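Local coordinates for protein dUTPase (Streptococcus mutans, PDB 3H6X) that probably hydrolyses dUTP to dUMP and diphosphate, as a magnesium-dependent trimeric enzyme of the dUTPase family, at residues B[66-80]-B[101-113]. Numbering follows the deposited sequence.
Sequences DRSSNPRKKGLVLIN and AQMKNMTDQTVVL
V77 and K104 face each other as the hydrogen-bonded pair of a short antiparallel ladder, K104 N reaching V77 O at 2.9 Å and V77 N returning to K104 O. I79 N to Q102 O and M106 N to G75 O extend the ladder at its two ends. From L76, CB rests on the selenomethionine methyl M103 CE and near K104 O; chi1 of -58° places CG beside the backbone N, and the branch there gives the two methyls different partners. CD2 settles on N105 CA at 3.7 Å and on V111 CG1, while CD1 meets L113 CD2 tip to tip at 3.9 Å. A branched leucine suits this place because its fork touches both strand 101-105 and strand 111-113. M103 shares that face of the sheet. Bends at chi2 and chi3 fold its flexible chain back, SE lying against L78 CD1 and CE tucked beside N70 ND2 (3.6 Å). D66, whose OD1 lies 3.8 Å from M103 CE, ties helix 69-74 to strand 76-78: OD1 accepts from N70 ND2, in the amide plane, and OD2 takes L78 N from above the carboxylate plane. A carboxylate suits this buried spot because two acceptor oxygens serve two donors. N70 ND2 also donates to V119 O. On the other face V77 CG1 packs on M106 SE at 3.6 Å, and the aliphatic part of K104 covers I79 CD1. G75 leaves the helix with positive phi, and its bare CA lets T107 CG2 approach to 3.7 Å. N105 OD1 receives T107 N in an Asx turn that starts the loop toward V111. M106 and K104 also pack against neighbouring subunits of the trimer. Within the chain, strand 76-78 forms an edge of the sheet it shares with 100-105 and 45-49, part of the jelly-roll characteristic of trimeric dUTPases.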
ATOM      1  N   ASP B  66       3.698  -3.294  -5.556  1.00  8.13           N
ATOM      2  CA  ASP B  66       4.920  -4.023  -5.822  1.00  8.01           C
ATOM      3  C   ASP B  66       4.570  -5.481  -6.126  1.00  9.16           C
ATOM      4  O   ASP B  66       3.554  -6.005  -5.669  1.00  7.47           O
ATOM      5  CB  ASP B  66       5.779  -4.019  -4.550  1.00  8.74           C
ATOM      6  CG  ASP B  66       7.218  -3.667  -4.819  1.00 11.26           C
ATOM      7  OD1 ASP B  66       7.676  -3.819  -5.980  1.00 15.12           O
ATOM      8  OD2 ASP B  66       7.880  -3.192  -3.882  1.00 10.81           O
ATOM      9  N   ARG B  67       5.404  -6.137  -6.910  1.00 10.74           N
ATOM     10  CA  ARG B  67       5.315  -7.593  -7.028  1.00 11.41           C
ATOM     11  C   ARG B  67       6.042  -8.197  -5.849  1.00  9.67           C
ATOM     12  O   ARG B  67       7.071  -7.680  -5.423  1.00 10.99           O
ATOM     13  CB  ARG B  67       5.963  -8.066  -8.324  1.00 12.92           C
ATOM     14  CG  ARG B  67       5.275  -7.582  -9.594  1.00 16.45           C
ATOM     15  CD  ARG B  67       5.795  -8.338 -10.795  1.00 21.76           C
ATOM     16  NE  ARG B  67       5.301  -9.710 -10.830  1.00 23.94           N
ATOM     17  CZ  ARG B  67       6.032 -10.763 -11.177  1.00 29.92           C
ATOM     18  NH1 ARG B  67       7.313 -10.611 -11.514  1.00 38.05           N
ATOM     19  NH2 ARG B  67       5.495 -11.966 -11.175  1.00 24.60           N
ATOM     20  N   SER B  68       5.492  -9.284  -5.312  1.00  9.93           N
ATOM     21  CA  SER B  68       6.028  -9.926  -4.128  1.00 13.49           C
ATOM     22  C   SER B  68       7.506 -10.228  -4.283  1.00 13.24           C
ATOM     23  O   SER B  68       8.296 -10.040  -3.362  1.00 15.41           O
ATOM     24  CB  SER B  68       5.241 -11.221  -3.839  1.00 18.81           C
ATOM     25  OG  SER B  68       5.897 -12.007  -2.848  1.00 29.34           O
ATOM     26  N   SER B  69       7.897 -10.677  -5.467  1.00 11.28           N
ATOM     27  CA  SER B  69       9.280 -11.129  -5.656  1.00 11.13           C
ATOM     28  C   SER B  69      10.282  -9.980  -5.840  1.00 11.59           C
ATOM     29  O   SER B  69      11.489 -10.196  -5.789  1.00 12.20           O
ATOM     30  CB  SER B  69       9.377 -12.079  -6.841  1.00 13.10           C
ATOM     31  OG  SER B  69       8.999 -11.422  -8.035  1.00 16.46           O
ATOM     32  N   ASN B  70       9.804  -8.752  -6.037  1.00  7.43           N
ATOM     33  CA  ASN B  70      10.750  -7.653  -6.285  1.00  8.10           C
ATOM     34  C   ASN B  70      11.801  -7.497  -5.172  1.00  8.29           C
ATOM     35  O   ASN B  70      12.985  -7.512  -5.458  1.00  8.61           O
ATOM     36  CB  ASN B  70      10.036  -6.331  -6.531  1.00  8.70           C
ATOM     37  CG  ASN B  70       9.509  -6.208  -7.938  1.00 10.82           C
ATOM     38  OD1 ASN B  70       9.890  -6.977  -8.824  1.00 12.22           O
ATOM     39  ND2 ASN B  70       8.620  -5.220  -8.158  1.00  9.01           N
ATOM     40  N   PRO B  71      11.369  -7.390  -3.903  1.00  8.50           N
ATOM     41  CA  PRO B  71      12.401  -7.132  -2.892  1.00  8.30           C
ATOM     42  C   PRO B  71      13.301  -8.323  -2.626  1.00 10.49           C
ATOM     43  O   PRO B  71      14.518  -8.173  -2.587  1.00 13.14           O
ATOM     44  CB  PRO B  71      11.604  -6.804  -1.619  1.00 10.10           C
ATOM     45  CG  PRO B  71      10.201  -6.556  -2.050  1.00 12.14           C
ATOM     46  CD  PRO B  71      10.000  -7.118  -3.418  1.00 10.49           C
ATOM     47  N   ARG B  72      12.725  -9.500  -2.413  1.00 12.92           N
ATOM     48  CA  ARG B  72      13.594 -10.597  -2.001  1.00 16.82           C
ATOM     49  C   ARG B  72      14.337 -11.260  -3.155  1.00 19.22           C
ATOM     50  O   ARG B  72      15.384 -11.854  -2.933  1.00 23.32           O
ATOM     51  CB  ARG B  72      12.880 -11.609  -1.099  1.00 20.92           C
ATOM     52  CG  ARG B  72      11.906 -12.507  -1.768  1.00 28.89           C
ATOM     53  CD  ARG B  72      11.486 -13.584  -0.766  1.00 32.29           C
ATOM     54  NE  ARG B  72      10.413 -14.456  -1.234  1.00 41.72           N
ATOM     55  CZ  ARG B  72      10.240 -14.850  -2.493  1.00 43.53           C
ATOM     56  NH1 ARG B  72      11.091 -14.478  -3.433  1.00 40.50           N
ATOM     57  NH2 ARG B  72       9.225 -15.645  -2.807  1.00 48.48           N
ATOM     58  N   LYS B  73      13.836 -11.122  -4.384  1.00 11.79           N
ATOM     59  CA  LYS B  73      14.525 -11.704  -5.526  1.00 13.62           C
ATOM     60  C   LYS B  73      15.369 -10.724  -6.308  1.00 17.72           C
ATOM     61  O   LYS B  73      16.456 -11.083  -6.758  1.00 17.84           O
ATOM     62  CB  LYS B  73      13.531 -12.380  -6.466  1.00 17.20           C
ATOM     63  CG  LYS B  73      12.719 -13.451  -5.786  1.00 23.70           C
ATOM     64  CD  LYS B  73      13.459 -14.748  -5.844  1.00 29.66           C
ATOM     65  CE  LYS B  73      13.196 -15.379  -7.186  1.00 40.07           C
ATOM     66  NZ  LYS B  73      14.426 -15.957  -7.764  1.00 45.48           N
ATOM     67  N   LYS B  74      14.876  -9.496  -6.481  1.00 14.04           N
ATOM     68  CA  LYS B  74      15.576  -8.525  -7.318  1.00 13.41           C
ATOM     69  C   LYS B  74      16.250  -7.408  -6.538  1.00 11.64           C
ATOM     70  O   LYS B  74      17.068  -6.669  -7.089  1.00 17.55           O
ATOM     71  CB  LYS B  74      14.625  -7.890  -8.330  1.00 12.72           C
ATOM     72  CG  LYS B  74      14.002  -8.832  -9.325  1.00 19.57           C
ATOM     73  CD  LYS B  74      13.207  -8.034 -10.334  1.00 20.87           C
ATOM     74  CE  LYS B  74      13.186  -8.703 -11.704  1.00 32.95           C
ATOM     75  NZ  LYS B  74      12.272  -9.861 -11.723  1.00 32.02           N
ATOM     76  N   GLY B  75      15.903  -7.266  -5.265  1.00  9.78           N
ATOM     77  CA  GLY B  75      16.473  -6.208  -4.454  1.00 10.79           C
ATOM     78  C   GLY B  75      15.866  -4.851  -4.751  1.00 10.21           C
ATOM     79  O   GLY B  75      16.457  -3.823  -4.428  1.00 10.90           O
ATOM     80  N   LEU B  76      14.665  -4.852  -5.337  1.00  6.78           N
ATOM     81  CA  LEU B  76      13.986  -3.604  -5.717  1.00  7.34           C
ATOM     82  C   LEU B  76      12.689  -3.450  -4.942  1.00  8.52           C
ATOM     83  O   LEU B  76      12.009  -4.446  -4.667  1.00  8.95           O
ATOM     84  CB  LEU B  76      13.619  -3.619  -7.201  1.00  8.55           C
ATOM     85  CG  LEU B  76      14.742  -3.815  -8.227  1.00  9.73           C
ATOM     86  CD1 LEU B  76      14.145  -3.792  -9.621  1.00 10.74           C
ATOM     87  CD2 LEU B  76      15.817  -2.724  -8.061  1.00 10.60           C
ATOM     88  N   VAL B  77      12.344  -2.210  -4.606  1.00  7.75           N
ATOM     89  CA  VAL B  77      11.049  -1.905  -3.994  1.00  7.67           C
ATOM     90  C   VAL B  77      10.386  -0.715  -4.673  1.00  7.21           C
ATOM     91  O   VAL B  77      11.058   0.176  -5.178  1.00  7.10           O
ATOM     92  CB  VAL B  77      11.159  -1.610  -2.477  1.00  7.40           C
ATOM     93  CG1 VAL B  77      11.639  -2.853  -1.712  1.00  9.44           C
ATOM     94  CG2 VAL B  77      12.064  -0.411  -2.214  1.00  8.64           C
ATOM     95  N   LEU B  78       9.054  -0.713  -4.668  1.00  6.00           N
ATOM     96  CA  LEU B  78       8.278   0.448  -5.105  1.00  5.84           C
ATOM     97  C   LEU B  78       8.367   1.480  -3.970  1.00  7.73           C
ATOM     98  O   LEU B  78       7.761   1.290  -2.908  1.00  6.46           O
ATOM     99  CB  LEU B  78       6.831   0.012  -5.350  1.00  7.31           C
ATOM    100  CG  LEU B  78       5.898   1.083  -5.927  1.00  6.09           C
ATOM    101  CD1 LEU B  78       6.352   1.514  -7.306  1.00  7.92           C
ATOM    102  CD2 LEU B  78       4.489   0.556  -6.015  1.00  7.50           C
ATOM    103  N   ILE B  79       9.145   2.543  -4.186  1.00  5.61           N
ATOM    104  CA  ILE B  79       9.614   3.364  -3.078  1.00  7.70           C
ATOM    105  C   ILE B  79       8.516   4.215  -2.445  1.00  5.78           C
ATOM    106  O   ILE B  79       8.615   4.555  -1.260  1.00  6.29           O
ATOM    107  CB  ILE B  79      10.855   4.203  -3.465  1.00  7.23           C
ATOM    108  CG1 ILE B  79      11.597   4.719  -2.211  1.00  6.31           C
ATOM    109  CG2 ILE B  79      10.450   5.333  -4.423  1.00  7.73           C
ATOM    110  CD1 ILE B  79      12.064   3.632  -1.234  1.00  9.11           C
ATOM    111  N   ASN B  80       7.481   4.562  -3.220  1.00  5.95           N
ATOM    112  CA  ASN B  80       6.308   5.247  -2.672  1.00  6.54           C
ATOM    113  C   ASN B  80       5.186   4.281  -2.228  1.00  6.26           C
ATOM    114  O   ASN B  80       4.069   4.720  -1.919  1.00  6.30           O
ATOM    115  CB  ASN B  80       5.777   6.334  -3.635  1.00  6.22           C
ATOM    116  CG  ASN B  80       5.334   5.785  -5.002  1.00 11.12           C
ATOM    117  OD1 ASN B  80       4.347   6.260  -5.581  1.00 14.83           O
ATOM    118  ND2 ASN B  80       6.055   4.823  -5.524  1.00  6.99           N
ATOM    119  N   ALA B 101       6.723   3.318 -12.736  1.00  6.76           N
ATOM    120  CA  ALA B 101       6.909   2.717 -11.411  1.00  7.84           C
ATOM    121  C   ALA B 101       8.188   3.275 -10.776  1.00  7.29           C
ATOM    122  O   ALA B 101       9.273   3.150 -11.338  1.00  8.63           O
ATOM    123  CB  ALA B 101       7.002   1.202 -11.545  1.00  9.51           C
ATOM    124  N   GLN B 102       8.057   3.922  -9.628  1.00  6.88           N
ATOM    125  CA  GLN B 102       9.208   4.523  -8.951  1.00  8.03           C
ATOM    126  C   GLN B 102       9.929   3.474  -8.098  1.00  8.21           C
ATOM    127  O   GLN B 102       9.496   3.169  -6.984  1.00  7.71           O
ATOM    128  CB  GLN B 102       8.717   5.683  -8.079  1.00  8.77           C
ATOM    129  CG  GLN B 102       9.805   6.662  -7.645  1.00 12.44           C
ATOM    130  CD  GLN B 102       9.264   7.764  -6.748  1.00 16.27           C
ATOM    131  OE1 GLN B 102       8.114   8.196  -6.881  1.00 18.91           O
ATOM    132  NE2 GLN B 102      10.094   8.216  -5.812  1.00 17.73           N
HETATM  133  N   MSE B 103      11.009   2.914  -8.641  1.00  6.83           N
HETATM  134  CA  MSE B 103      11.663   1.752  -8.021  1.00  6.54           C
HETATM  135  C   MSE B 103      12.999   2.167  -7.407  1.00  8.42           C
HETATM  136  O   MSE B 103      13.755   2.937  -8.016  1.00  9.86           O
HETATM  137  CB  MSE B 103      11.913   0.668  -9.058  1.00  7.76           C
HETATM  138  CG  MSE B 103      10.702   0.279  -9.877  1.00  7.99           C
HETATM  139 SE   MSE B 103       9.309  -0.487  -8.747  0.85  9.73          SE
HETATM  140  CE  MSE B 103      10.304  -2.001  -8.021  1.00 10.49           C
ATOM    141  N   LYS B 104      13.272   1.662  -6.207  1.00  7.72           N
ATOM    142  CA  LYS B 104      14.556   1.889  -5.549  1.00  7.59           C
ATOM    143  C   LYS B 104      15.351   0.594  -5.493  1.00  8.91           C
ATOM    144  O   LYS B 104      14.822  -0.463  -5.167  1.00  7.19           O
ATOM    145  CB  LYS B 104      14.372   2.431  -4.126  1.00  8.72           C
ATOM    146  CG  LYS B 104      15.724   2.661  -3.431  1.00 10.42           C
ATOM    147  CD  LYS B 104      15.583   3.419  -2.124  1.00 16.05           C
ATOM    148  CE  LYS B 104      16.920   3.464  -1.396  1.00 18.33           C
ATOM    149  NZ  LYS B 104      16.828   4.311  -0.162  1.00 19.15           N
ATOM    150  N   ASN B 105      16.642   0.685  -5.810  1.00  8.03           N
ATOM    151  CA  ASN B 105      17.542  -0.454  -5.700  1.00  8.79           C
ATOM    152  C   ASN B 105      18.171  -0.446  -4.305  1.00  9.90           C
ATOM    153  O   ASN B 105      18.991   0.423  -3.994  1.00 10.79           O
ATOM    154  CB  ASN B 105      18.612  -0.328  -6.782  1.00  8.34           C
ATOM    155  CG  ASN B 105      19.658  -1.434  -6.731  1.00 10.69           C
ATOM    156  OD1 ASN B 105      19.629  -2.313  -5.867  1.00  9.76           O
ATOM    157  ND2 ASN B 105      20.584  -1.402  -7.684  1.00  9.93           N
HETATM  158  N   MSE B 106      17.769  -1.410  -3.475  1.00  8.56           N
HETATM  159  CA  MSE B 106      18.254  -1.523  -2.108  1.00 11.30           C
HETATM  160  C   MSE B 106      19.638  -2.149  -1.992  1.00 13.80           C
HETATM  161  O   MSE B 106      20.224  -2.127  -0.907  1.00 19.24           O
HETATM  162  CB  MSE B 106      17.304  -2.376  -1.277  1.00 14.55           C
HETATM  163  CG  MSE B 106      15.912  -1.847  -1.201  1.00 13.97           C
HETATM  164 SE   MSE B 106      14.834  -3.034  -0.039  0.71 20.80          SE
HETATM  165  CE  MSE B 106      14.921  -4.684  -1.062  1.00 13.69           C
ATOM    166  N   THR B 107      20.144  -2.706  -3.083  1.00 10.59           N
ATOM    167  CA  THR B 107      21.412  -3.442  -3.057  1.00 14.64           C
ATOM    168  C   THR B 107      22.621  -2.567  -3.379  1.00 15.21           C
ATOM    169  O   THR B 107      22.489  -1.387  -3.678  1.00 12.09           O
ATOM    170  CB  THR B 107      21.403  -4.624  -4.042  1.00 11.97           C
ATOM    171  OG1 THR B 107      21.638  -4.159  -5.376  1.00 12.70           O
ATOM    172  CG2 THR B 107      20.067  -5.366  -3.990  1.00 13.21           C
ATOM    173  N   ASP B 108      23.803  -3.178  -3.355  1.00 15.20           N
ATOM    174  CA  ASP B 108      25.032  -2.444  -3.643  1.00 17.09           C
ATOM    175  C   ASP B 108      25.568  -2.675  -5.053  1.00 19.31           C
ATOM    176  O   ASP B 108      26.700  -2.285  -5.352  1.00 19.76           O
ATOM    177  CB  ASP B 108      26.119  -2.754  -2.594  1.00 18.65           C
ATOM    178  CG  ASP B 108      26.541  -4.209  -2.601  1.00 29.71           C
ATOM    179  OD1 ASP B 108      26.124  -4.957  -3.513  1.00 32.33           O
ATOM    180  OD2 ASP B 108      27.298  -4.620  -1.688  1.00 35.05           O
ATOM    181  N   GLN B 109      24.762  -3.302  -5.913  1.00 13.82           N
ATOM    182  CA  GLN B 109      25.136  -3.516  -7.314  1.00 17.64           C
ATOM    183  C   GLN B 109      24.035  -2.994  -8.220  1.00 18.50           C
ATOM    184  O   GLN B 109      22.858  -3.084  -7.873  1.00 14.53           O
ATOM    185  CB  GLN B 109      25.304  -4.995  -7.607  1.00 19.84           C
ATOM    186  CG  GLN B 109      26.277  -5.706  -6.702  1.00 29.98           C
ATOM    187  CD  GLN B 109      27.682  -5.756  -7.280  1.00 39.14           C
ATOM    188  OE1 GLN B 109      27.869  -5.917  -8.485  1.00 41.88           O
ATOM    189  NE2 GLN B 109      28.678  -5.640  -6.416  1.00 40.69           N
ATOM    190  N   THR B 110      24.416  -2.486  -9.384  1.00 12.66           N
ATOM    191  CA  THR B 110      23.432  -2.025 -10.359  1.00 14.60           C
ATOM    192  C   THR B 110      22.492  -3.163 -10.724  1.00 15.02           C
ATOM    193  O   THR B 110      22.934  -4.300 -10.927  1.00 13.51           O
ATOM    194  CB  THR B 110      24.127  -1.482 -11.618  1.00 16.77           C
ATOM    195  OG1 THR B 110      24.822  -0.284 -11.263  1.00 14.46           O
ATOM    196  CG2 THR B 110      23.115  -1.171 -12.717  1.00 14.19           C
ATOM    197  N   VAL B 111      21.193  -2.866 -10.768  1.00 11.64           N
ATOM    198  CA  VAL B 111      20.196  -3.844 -11.204  1.00 12.48           C
ATOM    199  C   VAL B 111      19.653  -3.395 -12.553  1.00 11.17           C
ATOM    200  O   VAL B 111      19.379  -2.215 -12.747  1.00 13.28           O
ATOM    201  CB  VAL B 111      19.042  -3.979 -10.183  1.00 11.45           C
ATOM    202  CG1 VAL B 111      17.940  -4.864 -10.752  1.00 13.94           C
ATOM    203  CG2 VAL B 111      19.564  -4.553  -8.863  1.00 12.61           C
ATOM    204  N   VAL B 112      19.533  -4.338 -13.480  1.00 13.45           N
ATOM    205  CA  VAL B 112      18.992  -4.046 -14.804  1.00 13.74           C
ATOM    206  C   VAL B 112      17.646  -4.720 -14.980  1.00 15.03           C
ATOM    207  O   VAL B 112      17.524  -5.930 -14.774  1.00 18.14           O
ATOM    208  CB  VAL B 112      19.913  -4.554 -15.921  1.00 18.41           C
ATOM    209  CG1 VAL B 112      19.278  -4.313 -17.272  1.00 20.81           C
ATOM    210  CG2 VAL B 112      21.260  -3.852 -15.838  1.00 21.53           C
ATOM    211  N   LEU B 113      16.640  -3.922 -15.332  1.00 15.16           N
ATOM    212  CA  LEU B 113      15.337  -4.445 -15.708  1.00 14.68           C
ATOM    213  C   LEU B 113      15.295  -4.506 -17.228  1.00 16.23           C
ATOM    214  O   LEU B 113      15.483  -3.479 -17.888  1.00 14.18           O
ATOM    215  CB  LEU B 113      14.236  -3.521 -15.189  1.00 13.25           C
ATOM    216  CG  LEU B 113      14.006  -3.573 -13.675  1.00 11.89           C
ATOM    217  CD1 LEU B 113      13.050  -2.464 -13.207  1.00 14.26           C
ATOM    218  CD2 LEU B 113      13.448  -4.931 -13.278  1.00 16.25           C
TER
HETATM  219  O   HOH W   1       5.644   4.738  -8.361  1.00 12.70           O